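Cell division control protein 73 (Saccharomyces cerevisiae, PDB 3V46) serves as a subunit of the Paf1 complex, its Ras-like C-terminal domain promoting the association of that transcription elongation complex with chromatin. Local coordinates at residues 14-19 with 77-82; 32-35 with 41-44; 59-62 with 67-70; 88-93 with 158-163; 95-100 with 106-111. All coordinates share one frame; numbering follows the deposited sequence.

Interaction 1 (14-19 with 77-82); sequences DPIILI and RMFTKP
Ile16 has CG1 beside its backbone N (chi1 -59°) and an extended chain beyond it, which carries CD1 out to Met78; Met78 in turn sets CG between its backbone N and carbonyl carbon and bends at the thioether (chi3 -76°), so that CE swings round to meet it. The two side chains touch tip to tip, Ile16 CD1 lying 3.6 Å from Met78 CE. Strand 16-18 is the first strand of the Ras-like fold and runs in the middle of its mixed sheet, whereas 77-82 belongs to the connection between strands 68-73 and 88-92. Ile16 and Leu18 present the same side of the strand to that connection, while Ile17 between them turns to the other side of the sheet.

Phe79, at the centre of an inverse gamma turn, completes the apolar patch. Its ring comes from the direction opposite to Ile16, and its outer end meets both branched residues: Phe79 CZ is 3.8 Å from Leu18 CD2 and 4.1 Å from Ile16 CD1, each methyl approaching at a slant. Trp85 stacks on the same ring and Val88 of the neighbouring strand touches it. The contact is thus entirely apolar: two loop side chains, Met78 and Phe79, meet two of the strand, Ile16 and Leu18. Even the sulfur takes part, with Met78 SD 4.0 Å from Ile16 CD1.

Interaction 2 (32-35 with 41-44); sequences IKQF and YVNP
Tyr41 meets Phe35 from its first side-chain atom onward. Its CB lies 4.0 Å from Phe35 CD1, approaching the phenylalanine ring at a slant. Beyond CG, Tyr41 CD1 is 4.1 Å from that same Phe35 CD1, which sits at the edge of the tyrosine ring, near its plane. CG stands anti to the backbone N (chi1 180°), which carries the ring on to Leu141, Asn31, Arg146 and Asp149, and the hydroxyl at its tip is hydrogen-bonded to the carbonyl O of Ile26.

Helix 32-38 is the first helix of the Ras-like domain, and 41-44 is the chain leaving it. The turn between them is tight, with the CA atoms of Phe35 and Tyr41 only 5.1 Å apart. Phe35 swings its ring inward, where it packs on Val152 and Val153 of helix 149-166 and on Leu141 of the edge strand 136-141.

Nearer the surface, the Gln34 chain bends at chi2 (-143°) and brings its amide oxygen against Val42. Gln34 OE1 stands 3.3 Å from Val42 CG2, a close approach of a polar atom to a methyl. The carbonyl O of Val42 is occupied elsewhere, by the side-chain ND2 of Asn31.

Interaction 3 (59-62 with 67-70); sequences KNFE and PIRF
Lys59, Ile68 and Phe61 bury most of the surface here. Lys59 and Ile68 face each other as an antiparallel hydrogen-bonded pair, gripped by two backbone bonds: Lys59 N to Ile68 O at 2.8 Å and Ile68 N to Lys59 O at 2.9 Å, the second almost straight (176° at the hydrogen). They lie at the loop end of the hairpin formed by strands 54-59 and 68-73, the antiparallel edge of an otherwise parallel Ras-like sheet.

Phe61, just beyond the pair, turns its ring back so that one face lies against Lys59 and its edge against Ile68. Lys59 CG sits 3.4 Å above that face, over the ring centre, while at the edge Phe61 CD2 is 4.0 Å from Ile68 CG1. Further along the same edge, Phe61 CZ reaches Phe70 CZ at 3.8 Å, and the two phenylalanines meet rim against rim without stacking. Ile68 CG2 lies over a face of the Phe70 ring, toward its rim, and Lys59 CB touches the edge at Phe70 CE2, 4.0 Å away. A leucine in place of Phe61 would probably lose the flat surface under Lys59 CG and open a gap beside Ile68 and Phe70.

Leu164 of helix 149-166 lies against both rings. Bent at chi2 (69°), the lysine lays its aliphatic part on Phe61 and carries its ammonium to Trp157 in a cation-pi contact. The lysine thus works in two ways, its methylenes joining the aromatic cluster and its charge meeting an aromatic face.

Interaction 4 (88-93 with 158-163); sequences VVAIFT and HSLEKE
Leu160 CD1 touches Ala90 CB at 4.0 Å, with Val89 CG2 slightly more distant at 4.4 Å from the same methyl. This is a helix-on-sheet contact of the Ras-like fold: the C-terminal helix 149-166 covers one face of the sheet and passes over strand 88-92 in a roughly antiparallel sense, the short axes approaching to 9.2 Å at an angle of 144°. With CG anti to the backbone N, Leu160 aims its end at the strand.

One turn on, Glu163 meets the strand's backbone. Its CG lies 3.9 Å from Val89 O, and a bend at chi2 (66°) turns the carboxylate so that a water can bridge the two groups. The water donates to Val89 O and to Glu163 OE2, both at 2.6 Å, which satisfies the carbonyl without a direct bond to the helix. Val89 has an unusual psi for a strand residue (-17°), and its carbonyl is directed to this bridge.

Further out, Leu160 also packs on Ile17 and Phe70, so a single side chain spans three neighbouring strands. Backbone hydrogen bonds pair Val89 with Ile16 and Ala90 with Leu18 on one side of the strand, and Ile91 with Lys116 and Tyr118 on the other. The residues before and after Leu160 are both hydrogen-bonded: Glu161 OE2 accepts from the backbone N of Arg63, and Ser159 OG is hydrogen-bonded to Tyr118 OH.

Interaction 5 (95-100 with 106-111); sequences GHTWQF and NSPQEL
The Phe100 ring is approached obliquely by Leu111 and Pro108, while Gln99 CB, its chain neighbour, lies 3.8 Å above one face, offset toward the rim. Leu111 CD2 comes as near as 3.4 Å to Phe100 CD1, a tight apolar contact, and Pro108 CG sits 4.0 Å from Phe100 CE2. Both side chains cross the phenylalanine at about a right angle. Trp134 and Phe112 also meet the ring edge-to-face. A serine in place of Phe100 would probably open a gap beside Pro108 and Leu111 and leave both without their aromatic partner.

The contact belongs to the beta-alpha-beta crossover from strand 88-92 through helix 108-114 to strand 116-122, and pairs the short 3-10 turn 97-100 with the start of that helix. Ser107 is the N-cap, followed directly by Pro108, and Leu111 N bonds back to Ser107 O.

Beside the ring the backbones close up. Phe100 O is 3.1 Å from Asn106 CB and also receives a CA-H...O contact from Asn106 CA. A water donates to Thr97 O at 3.0 Å and to Asn106 O at 3.1 Å, bridging two carbonyls that could not bond each other.

Overall arrangement
From the N terminus, interaction 1 closes a long loop between the central strand 16-18 and the connection at 77-82. Two short closures lie within it, one after the other: interaction 2, where the chain turns back on helix 32-38, and interaction 3, at the hairpin of strands 54-59 and 68-73. Interaction 4 then opens on strand 88-92 and closes only at the C-terminal helix, enclosing interaction 5 at the entry to helix 108-114. None of the loops cross. Strand 16-18 joins interactions 1 and 4 through backbone bonds to strand 88-92, Phe70 links interactions 3 and 4 at Leu160, and Gln99 ties interaction 5 to Phe92.

Interaction 1 (14-19 with 77-82)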
# COMPACT_ATOMS: atom_id res chain seq x y z
N ASP A 14 -3.66 7.83 13.47
CA ASP A 14 -3.11 7.81 12.11
C ASP A 14 -3.34 6.46 11.44
O ASP A 14 -3.02 5.40 12.00
CB ASP A 14 -1.62 8.15 12.10
CG ASP A 14 -1.35 9.61 12.47
OD1 ASP A 14 -2.27 10.44 12.34
OD2 ASP A 14 -0.21 9.91 12.85
N PRO A 15 -3.90 6.48 10.23
CA PRO A 15 -4.09 5.21 9.53
C PRO A 15 -2.76 4.60 9.08
O PRO A 15 -1.74 5.28 8.91
CB PRO A 15 -4.94 5.61 8.32
CG PRO A 15 -4.66 7.06 8.11
CD PRO A 15 -4.41 7.63 9.47
N ILE A 16 -2.80 3.29 8.87
CA ILE A 16 -1.61 2.52 8.57
C ILE A 16 -1.72 1.84 7.21
O ILE A 16 -2.78 1.31 6.85
CB ILE A 16 -1.39 1.45 9.64
CG1 ILE A 16 -1.24 2.12 11.02
CG2 ILE A 16 -0.17 0.61 9.32
CD1 ILE A 16 -1.29 1.16 12.20
N ILE A 17 -0.63 1.88 6.45
CA ILE A 17 -0.51 1.16 5.19
C ILE A 17 0.59 0.12 5.37
O ILE A 17 1.69 0.45 5.80
CB ILE A 17 -0.15 2.09 4.02
CG1 ILE A 17 -1.24 3.14 3.81
CG2 ILE A 17 0.03 1.28 2.74
CD1 ILE A 17 -0.95 4.20 2.72
N LEU A 18 0.29 -1.13 5.07
CA LEU A 18 1.29 -2.19 5.17
C LEU A 18 1.90 -2.44 3.80
O LEU A 18 1.19 -2.71 2.85
CB LEU A 18 0.67 -3.48 5.67
CG LEU A 18 -0.06 -3.43 6.99
CD1 LEU A 18 -0.56 -4.83 7.36
CD2 LEU A 18 0.87 -2.90 8.05
N ILE A 19 3.23 -2.39 3.74
CA ILE A 19 3.96 -2.64 2.51
C ILE A 19 5.19 -3.48 2.82
O ILE A 19 6.33 -3.00 2.75
CB ILE A 19 4.31 -1.32 1.78
CG1 ILE A 19 4.91 -1.61 0.40
CG2 ILE A 19 5.24 -0.44 2.63
CD1 ILE A 19 4.99 -0.41 -0.50
N ARG A 77 5.84 -5.06 13.68
CA ARG A 77 6.37 -4.95 15.04
C ARG A 77 5.62 -3.92 15.89
O ARG A 77 5.56 -4.03 17.11
CB ARG A 77 7.87 -4.62 15.01
CG ARG A 77 8.72 -5.67 14.30
CD ARG A 77 10.22 -5.40 14.46
NE ARG A 77 10.61 -4.12 13.86
CZ ARG A 77 10.94 -3.95 12.58
NH1 ARG A 77 11.27 -2.75 12.13
NH2 ARG A 77 10.92 -4.98 11.75
N MET A 78 5.05 -2.90 15.25
CA MET A 78 4.35 -1.83 15.96
C MET A 78 3.01 -2.29 16.52
O MET A 78 2.39 -1.57 17.29
CB MET A 78 4.11 -0.63 15.03
CG MET A 78 2.99 -0.84 14.01
SD MET A 78 2.62 0.65 13.06
CE MET A 78 1.68 1.61 14.24
N PHE A 79 2.57 -3.48 16.12
CA PHE A 79 1.22 -3.94 16.44
C PHE A 79 1.20 -4.65 17.78
O PHE A 79 1.01 -5.86 17.85
CB PHE A 79 0.70 -4.84 15.33
CG PHE A 79 0.40 -4.11 14.05
CD1 PHE A 79 1.41 -3.81 13.16
CD2 PHE A 79 -0.88 -3.72 13.74
CE1 PHE A 79 1.13 -3.13 11.99
CE2 PHE A 79 -1.16 -3.05 12.58
CZ PHE A 79 -0.15 -2.75 11.71
N THR A 80 1.38 -3.87 18.84
CA THR A 80 1.51 -4.41 20.19
C THR A 80 0.16 -4.54 20.88
O THR A 80 0.06 -5.13 21.96
CB THR A 80 2.46 -3.55 21.02
OG1 THR A 80 2.04 -2.18 20.96
CG2 THR A 80 3.87 -3.66 20.48
N LYS A 81 -0.87 -3.98 20.27
CA LYS A 81 -2.24 -4.20 20.72
C LYS A 81 -3.11 -4.42 19.50
O LYS A 81 -2.87 -3.83 18.45
CB LYS A 81 -2.75 -3.01 21.54
CG LYS A 81 -2.54 -1.66 20.90
CD LYS A 81 -2.96 -0.53 21.83
CE LYS A 81 -2.19 -0.55 23.14
NZ LYS A 81 -2.60 0.54 24.06
N PRO A 82 -4.12 -5.29 19.62
CA PRO A 82 -4.95 -5.65 18.47
C PRO A 82 -5.58 -4.43 17.80
O PRO A 82 -5.83 -4.44 16.59
CB PRO A 82 -6.03 -6.54 19.09
CG PRO A 82 -5.41 -7.08 20.34
CD PRO A 82 -4.54 -5.98 20.85

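Interaction 2 (32-35 with 41-44)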
# COMPACT_ATOMS: atom_id res chain seq x y z
N ILE A 32 8.51 4.31 -1.87
CA ILE A 32 7.10 4.68 -1.85
C ILE A 32 6.88 6.18 -1.71
O ILE A 32 5.93 6.71 -2.26
CB ILE A 32 6.33 3.91 -0.75
CG1 ILE A 32 4.82 4.04 -0.95
CG2 ILE A 32 6.74 4.38 0.65
CD1 ILE A 32 4.29 3.38 -2.20
N LYS A 33 7.73 6.89 -0.98
CA LYS A 33 7.56 8.32 -0.84
C LYS A 33 7.78 9.01 -2.19
O LYS A 33 6.98 9.86 -2.59
CB LYS A 33 8.50 8.87 0.22
CG LYS A 33 8.30 10.33 0.52
CD LYS A 33 9.26 10.80 1.61
CE LYS A 33 9.12 9.95 2.86
NZ LYS A 33 9.88 10.56 4.01
N GLN A 34 8.85 8.66 -2.89
CA GLN A 34 9.11 9.25 -4.20
C GLN A 34 7.92 9.00 -5.12
O GLN A 34 7.49 9.88 -5.88
CB GLN A 34 10.37 8.66 -4.83
CG GLN A 34 11.63 8.96 -4.05
CD GLN A 34 12.83 9.21 -4.96
OE1 GLN A 34 12.71 9.19 -6.19
NE2 GLN A 34 13.99 9.45 -4.35
N PHE A 35 7.38 7.80 -5.06
CA PHE A 35 6.28 7.44 -5.93
C PHE A 35 5.03 8.24 -5.59
O PHE A 35 4.46 8.92 -6.44
CB PHE A 35 6.02 5.93 -5.87
CG PHE A 35 5.00 5.45 -6.85
CD1 PHE A 35 5.23 5.53 -8.21
CD2 PHE A 35 3.82 4.89 -6.41
CE1 PHE A 35 4.29 5.08 -9.13
CE2 PHE A 35 2.88 4.43 -7.31
CZ PHE A 35 3.11 4.52 -8.67
N TYR A 41 8.61 7.15 -10.16
CA TYR A 41 8.94 5.75 -9.92
C TYR A 41 10.44 5.48 -10.07
O TYR A 41 11.05 5.81 -11.10
CB TYR A 41 8.17 4.80 -10.84
CG TYR A 41 8.59 3.40 -10.50
CD1 TYR A 41 8.06 2.76 -9.40
CD2 TYR A 41 9.60 2.76 -11.22
CE1 TYR A 41 8.48 1.53 -9.04
CE2 TYR A 41 10.02 1.50 -10.86
CZ TYR A 41 9.46 0.90 -9.76
OH TYR A 41 9.88 -0.33 -9.38
N VAL A 42 11.03 4.86 -9.05
CA VAL A 42 12.45 4.51 -9.05
C VAL A 42 12.62 3.09 -8.53
O VAL A 42 11.98 2.71 -7.57
CB VAL A 42 13.25 5.45 -8.12
CG1 VAL A 42 14.72 5.07 -8.09
CG2 VAL A 42 13.07 6.90 -8.56
N ASN A 43 13.50 2.32 -9.17
CA ASN A 43 13.86 0.99 -8.70
C ASN A 43 14.25 1.03 -7.23
O ASN A 43 15.15 1.78 -6.86
CB ASN A 43 15.04 0.48 -9.53
CG ASN A 43 15.40 -0.98 -9.25
OD1 ASN A 43 15.26 -1.47 -8.13
ND2 ASN A 43 15.88 -1.67 -10.28
N PRO A 44 13.59 0.23 -6.39
CA PRO A 44 13.81 0.35 -4.94
C PRO A 44 15.20 -0.06 -4.47
O PRO A 44 15.64 0.37 -3.41
CB PRO A 44 12.75 -0.58 -4.35
CG PRO A 44 12.46 -1.56 -5.43
CD PRO A 44 12.58 -0.80 -6.70

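Interaction 3 (59-62 with 67-70)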
# COMPACT_ATOMS: atom_id res chain seq x y z
N LYS A 59 -1.04 13.58 3.57
CA LYS A 59 -1.81 13.85 2.37
C LYS A 59 -2.97 14.78 2.66
O LYS A 59 -3.74 14.56 3.59
CB LYS A 59 -2.35 12.54 1.79
CG LYS A 59 -3.22 12.70 0.54
CD LYS A 59 -2.40 13.17 -0.65
CE LYS A 59 -3.23 13.20 -1.92
NZ LYS A 59 -2.47 13.77 -3.05
N ASN A 60 -3.09 15.82 1.84
CA ASN A 60 -4.27 16.67 1.87
C ASN A 60 -5.22 16.19 0.78
O ASN A 60 -4.96 16.36 -0.41
CB ASN A 60 -3.87 18.13 1.66
CG ASN A 60 -5.01 19.09 1.92
OD1 ASN A 60 -5.60 19.64 0.99
ND2 ASN A 60 -5.34 19.29 3.20
N PHE A 61 -6.30 15.53 1.19
CA PHE A 61 -7.30 15.03 0.26
C PHE A 61 -8.35 16.09 -0.02
O PHE A 61 -8.73 16.86 0.87
CB PHE A 61 -8.02 13.83 0.86
CG PHE A 61 -7.18 12.59 0.96
CD1 PHE A 61 -6.95 11.79 -0.14
CD2 PHE A 61 -6.64 12.19 2.18
CE1 PHE A 61 -6.21 10.63 -0.05
CE2 PHE A 61 -5.89 11.03 2.29
CZ PHE A 61 -5.67 10.25 1.16
N GLU A 62 -8.84 16.12 -1.25
CA GLU A 62 -9.89 17.05 -1.63
C GLU A 62 -11.17 16.85 -0.84
O GLU A 62 -11.91 17.80 -0.59
CB GLU A 62 -10.22 16.86 -3.11
CG GLU A 62 -9.10 17.24 -4.03
CD GLU A 62 -9.33 16.70 -5.43
OE1 GLU A 62 -9.39 15.47 -5.59
OE2 GLU A 62 -9.46 17.52 -6.35
N PRO A 67 -5.81 17.27 7.08
CA PRO A 67 -4.79 16.42 6.45
C PRO A 67 -4.70 15.07 7.16
O PRO A 67 -4.92 14.98 8.36
CB PRO A 67 -3.48 17.21 6.64
CG PRO A 67 -3.87 18.56 7.16
CD PRO A 67 -5.24 18.44 7.76
N ILE A 68 -4.36 14.03 6.41
CA ILE A 68 -4.24 12.69 6.96
C ILE A 68 -2.77 12.29 6.94
O ILE A 68 -2.08 12.49 5.94
CB ILE A 68 -5.06 11.66 6.15
CG1 ILE A 68 -6.55 12.01 6.17
CG2 ILE A 68 -4.84 10.25 6.69
CD1 ILE A 68 -7.17 12.11 7.55
N ARG A 69 -2.27 11.78 8.06
CA ARG A 69 -0.90 11.33 8.16
C ARG A 69 -0.91 9.82 8.21
O ARG A 69 -1.50 9.21 9.10
CB ARG A 69 -0.24 11.87 9.42
CG ARG A 69 -0.08 13.39 9.45
CD ARG A 69 0.68 13.85 10.69
NE ARG A 69 0.78 15.30 10.74
CZ ARG A 69 1.26 15.98 11.78
NH1 ARG A 69 1.68 15.34 12.86
NH2 ARG A 69 1.32 17.31 11.74
N PHE A 70 -0.26 9.22 7.22
CA PHE A 70 -0.12 7.78 7.13
C PHE A 70 1.16 7.28 7.75
O PHE A 70 2.22 7.86 7.57
CB PHE A 70 -0.17 7.32 5.67
CG PHE A 70 -1.47 7.60 4.99
CD1 PHE A 70 -2.52 6.69 5.07
CD2 PHE A 70 -1.65 8.77 4.28
CE1 PHE A 70 -3.73 6.95 4.44
CE2 PHE A 70 -2.85 9.03 3.65
CZ PHE A 70 -3.89 8.12 3.74

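Interaction 4 (88-93 with 158-163)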
# COMPACT_ATOMS: atom_id res chain seq x y z
N VAL A 88 -5.41 -0.28 10.00
CA VAL A 88 -4.83 -0.63 8.70
C VAL A 88 -5.88 -0.37 7.62
O VAL A 88 -6.96 -0.96 7.63
CB VAL A 88 -4.36 -2.10 8.68
CG1 VAL A 88 -3.92 -2.52 7.29
CG2 VAL A 88 -3.22 -2.30 9.67
N VAL A 89 -5.55 0.53 6.70
CA VAL A 89 -6.49 0.98 5.66
C VAL A 89 -6.11 0.49 4.27
O VAL A 89 -6.93 0.50 3.36
CB VAL A 89 -6.65 2.52 5.64
CG1 VAL A 89 -7.22 3.01 6.96
CG2 VAL A 89 -5.33 3.21 5.34
N ALA A 90 -4.86 0.07 4.09
CA ALA A 90 -4.42 -0.47 2.80
C ALA A 90 -3.27 -1.42 3.02
O ALA A 90 -2.44 -1.22 3.91
CB ALA A 90 -4.02 0.65 1.86
N ILE A 91 -3.23 -2.45 2.18
CA ILE A 91 -2.20 -3.46 2.20
C ILE A 91 -1.69 -3.66 0.79
O ILE A 91 -2.47 -4.01 -0.12
CB ILE A 91 -2.74 -4.79 2.77
CG1 ILE A 91 -3.23 -4.58 4.22
CG2 ILE A 91 -1.67 -5.88 2.73
CD1 ILE A 91 -3.92 -5.76 4.82
N PHE A 92 -0.40 -3.42 0.58
CA PHE A 92 0.25 -3.77 -0.66
C PHE A 92 0.72 -5.20 -0.55
O PHE A 92 1.34 -5.58 0.44
CB PHE A 92 1.46 -2.86 -0.93
CG PHE A 92 1.11 -1.45 -1.31
CD1 PHE A 92 0.07 -0.77 -0.70
CD2 PHE A 92 1.82 -0.80 -2.28
CE1 PHE A 92 -0.23 0.54 -1.06
CE2 PHE A 92 1.52 0.51 -2.63
CZ PHE A 92 0.51 1.17 -2.02
N THR A 93 0.44 -6.00 -1.58
CA THR A 93 0.76 -7.42 -1.53
C THR A 93 1.94 -7.80 -2.41
O THR A 93 2.15 -7.25 -3.49
CB THR A 93 -0.45 -8.27 -1.97
OG1 THR A 93 -0.81 -7.92 -3.31
CG2 THR A 93 -1.62 -8.05 -1.06
N HIS A 158 -6.90 8.71 -5.29
CA HIS A 158 -8.36 8.75 -5.39
C HIS A 158 -8.97 7.46 -4.85
O HIS A 158 -9.96 7.49 -4.12
CB HIS A 158 -8.77 9.00 -6.86
CG HIS A 158 -10.22 8.77 -7.15
ND1 HIS A 158 -11.17 9.76 -7.04
CD2 HIS A 158 -10.87 7.66 -7.57
CE1 HIS A 158 -12.35 9.27 -7.37
NE2 HIS A 158 -12.20 8.00 -7.70
N SER A 159 -8.35 6.32 -5.19
CA SER A 159 -8.79 5.01 -4.74
C SER A 159 -8.72 4.93 -3.22
O SER A 159 -9.64 4.45 -2.56
CB SER A 159 -7.91 3.91 -5.36
OG SER A 159 -8.20 2.64 -4.82
N LEU A 160 -7.63 5.42 -2.66
CA LEU A 160 -7.45 5.38 -1.22
C LEU A 160 -8.38 6.37 -0.51
O LEU A 160 -8.93 6.07 0.54
CB LEU A 160 -5.99 5.65 -0.88
CG LEU A 160 -5.62 5.48 0.59
CD1 LEU A 160 -6.00 4.09 1.10
CD2 LEU A 160 -4.14 5.73 0.79
N GLU A 161 -8.60 7.54 -1.11
CA GLU A 161 -9.52 8.52 -0.56
C GLU A 161 -10.91 7.92 -0.39
O GLU A 161 -11.55 8.08 0.64
CB GLU A 161 -9.58 9.75 -1.47
CG GLU A 161 -10.46 10.86 -0.97
CD GLU A 161 -10.50 12.02 -1.94
OE1 GLU A 161 -10.71 11.78 -3.15
OE2 GLU A 161 -10.31 13.16 -1.49
N LYS A 162 -11.37 7.22 -1.42
CA LYS A 162 -12.67 6.58 -1.43
C LYS A 162 -12.75 5.55 -0.31
O LYS A 162 -13.77 5.44 0.40
CB LYS A 162 -12.87 5.90 -2.78
CG LYS A 162 -14.18 5.17 -2.97
CD LYS A 162 -14.28 4.59 -4.38
CE LYS A 162 -13.84 5.61 -5.44
NZ LYS A 162 -13.86 5.05 -6.82
N GLU A 163 -11.67 4.80 -0.14
CA GLU A 163 -11.64 3.78 0.89
C GLU A 163 -11.70 4.43 2.27
O GLU A 163 -12.45 3.97 3.13
CB GLU A 163 -10.39 2.90 0.74
CG GLU A 163 -10.24 1.81 1.80
CD GLU A 163 -11.32 0.74 1.73
OE1 GLU A 163 -12.07 0.69 0.74
OE2 GLU A 163 -11.43 -0.05 2.70
O HOH W 1 -9.28 -0.45 4.07

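Interaction 5 (95-100 with 106-111)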
# COMPACT_ATOMS: atom_id res chain seq x y z
N GLY A 95 2.38 -10.99 -3.32
CA GLY A 95 1.98 -12.16 -4.07
C GLY A 95 2.23 -13.47 -3.34
O GLY A 95 1.88 -14.52 -3.85
N HIS A 96 2.84 -13.42 -2.16
CA HIS A 96 3.04 -14.63 -1.35
C HIS A 96 1.94 -14.73 -0.32
O HIS A 96 1.71 -13.78 0.42
CB HIS A 96 4.38 -14.59 -0.63
CG HIS A 96 5.56 -14.59 -1.54
ND1 HIS A 96 6.64 -13.76 -1.35
CD2 HIS A 96 5.83 -15.31 -2.65
CE1 HIS A 96 7.53 -13.97 -2.30
NE2 HIS A 96 7.06 -14.90 -3.11
N THR A 97 1.26 -15.87 -0.25
CA THR A 97 0.17 -16.02 0.70
C THR A 97 0.69 -16.00 2.14
O THR A 97 -0.03 -15.61 3.05
CB THR A 97 -0.66 -17.29 0.45
OG1 THR A 97 -1.03 -17.35 -0.94
CG2 THR A 97 -1.92 -17.28 1.30
N TRP A 98 1.95 -16.39 2.35
CA TRP A 98 2.51 -16.36 3.69
C TRP A 98 2.66 -14.93 4.22
O TRP A 98 2.94 -14.74 5.41
CB TRP A 98 3.85 -17.11 3.75
CG TRP A 98 4.55 -17.07 5.10
CD1 TRP A 98 5.64 -16.32 5.44
CD2 TRP A 98 4.20 -17.82 6.28
NE1 TRP A 98 5.99 -16.55 6.75
CE2 TRP A 98 5.12 -17.46 7.29
CE3 TRP A 98 3.19 -18.75 6.57
CZ2 TRP A 98 5.06 -18.00 8.57
CZ3 TRP A 98 3.15 -19.29 7.85
CH2 TRP A 98 4.07 -18.91 8.84
N GLN A 99 2.47 -13.94 3.36
CA GLN A 99 2.54 -12.54 3.78
C GLN A 99 1.64 -12.30 4.99
O GLN A 99 2.00 -11.55 5.90
CB GLN A 99 2.13 -11.57 2.64
CG GLN A 99 2.00 -10.13 3.13
CD GLN A 99 1.63 -9.12 2.05
OE1 GLN A 99 1.77 -9.38 0.86
NE2 GLN A 99 1.19 -7.95 2.48
N PHE A 100 0.48 -12.94 5.02
CA PHE A 100 -0.56 -12.60 5.99
C PHE A 100 -0.56 -13.48 7.25
O PHE A 100 -1.43 -13.32 8.10
CB PHE A 100 -1.93 -12.65 5.31
CG PHE A 100 -1.90 -12.17 3.89
CD1 PHE A 100 -1.62 -10.85 3.60
CD2 PHE A 100 -2.15 -13.04 2.84
CE1 PHE A 100 -1.57 -10.40 2.30
CE2 PHE A 100 -2.11 -12.58 1.53
CZ PHE A 100 -1.81 -11.26 1.27
N ASN A 106 -5.75 -13.52 8.95
CA ASN A 106 -4.63 -14.12 8.22
C ASN A 106 -4.99 -14.87 6.94
O ASN A 106 -4.11 -15.43 6.28
CB ASN A 106 -3.80 -15.01 9.15
CG ASN A 106 -4.58 -16.20 9.68
OD1 ASN A 106 -5.69 -16.49 9.23
ND2 ASN A 106 -4.00 -16.91 10.63
N SER A 107 -6.26 -14.88 6.57
CA SER A 107 -6.66 -15.44 5.29
C SER A 107 -7.04 -14.31 4.35
O SER A 107 -7.69 -13.35 4.77
CB SER A 107 -7.82 -16.42 5.44
OG SER A 107 -9.04 -15.74 5.67
N PRO A 108 -6.62 -14.40 3.08
CA PRO A 108 -6.87 -13.30 2.15
C PRO A 108 -8.35 -12.97 2.01
O PRO A 108 -8.71 -11.80 1.89
CB PRO A 108 -6.31 -13.82 0.82
CG PRO A 108 -5.35 -14.89 1.19
CD PRO A 108 -5.81 -15.48 2.48
N GLN A 109 -9.20 -13.99 2.01
CA GLN A 109 -10.63 -13.74 1.84
C GLN A 109 -11.17 -12.80 2.92
O GLN A 109 -11.83 -11.81 2.60
CB GLN A 109 -11.41 -15.06 1.81
CG GLN A 109 -12.91 -14.86 1.63
CD GLN A 109 -13.60 -16.08 1.04
OE1 GLN A 109 -13.24 -17.21 1.35
NE2 GLN A 109 -14.60 -15.84 0.19
N GLU A 110 -10.90 -13.09 4.20
CA GLU A 110 -11.38 -12.21 5.26
C GLU A 110 -10.64 -10.88 5.24
O GLU A 110 -11.24 -9.82 5.36
CB GLU A 110 -11.25 -12.85 6.65
CG GLU A 110 -11.75 -11.92 7.77
CD GLU A 110 -11.79 -12.59 9.14
OE1 GLU A 110 -11.02 -13.54 9.35
OE2 GLU A 110 -12.59 -12.15 10.00
N LEU A 111 -9.31 -10.94 5.10
CA LEU A 111 -8.49 -9.75 5.14
C LEU A 111 -8.93 -8.72 4.10
O LEU A 111 -9.08 -7.54 4.42
CB LEU A 111 -7.02 -10.12 4.92
CG LEU A 111 -6.01 -8.98 4.91
CD1 LEU A 111 -5.98 -8.28 6.26
CD2 LEU A 111 -4.64 -9.50 4.53
O HOH W 2 -1.11 -16.12 5.79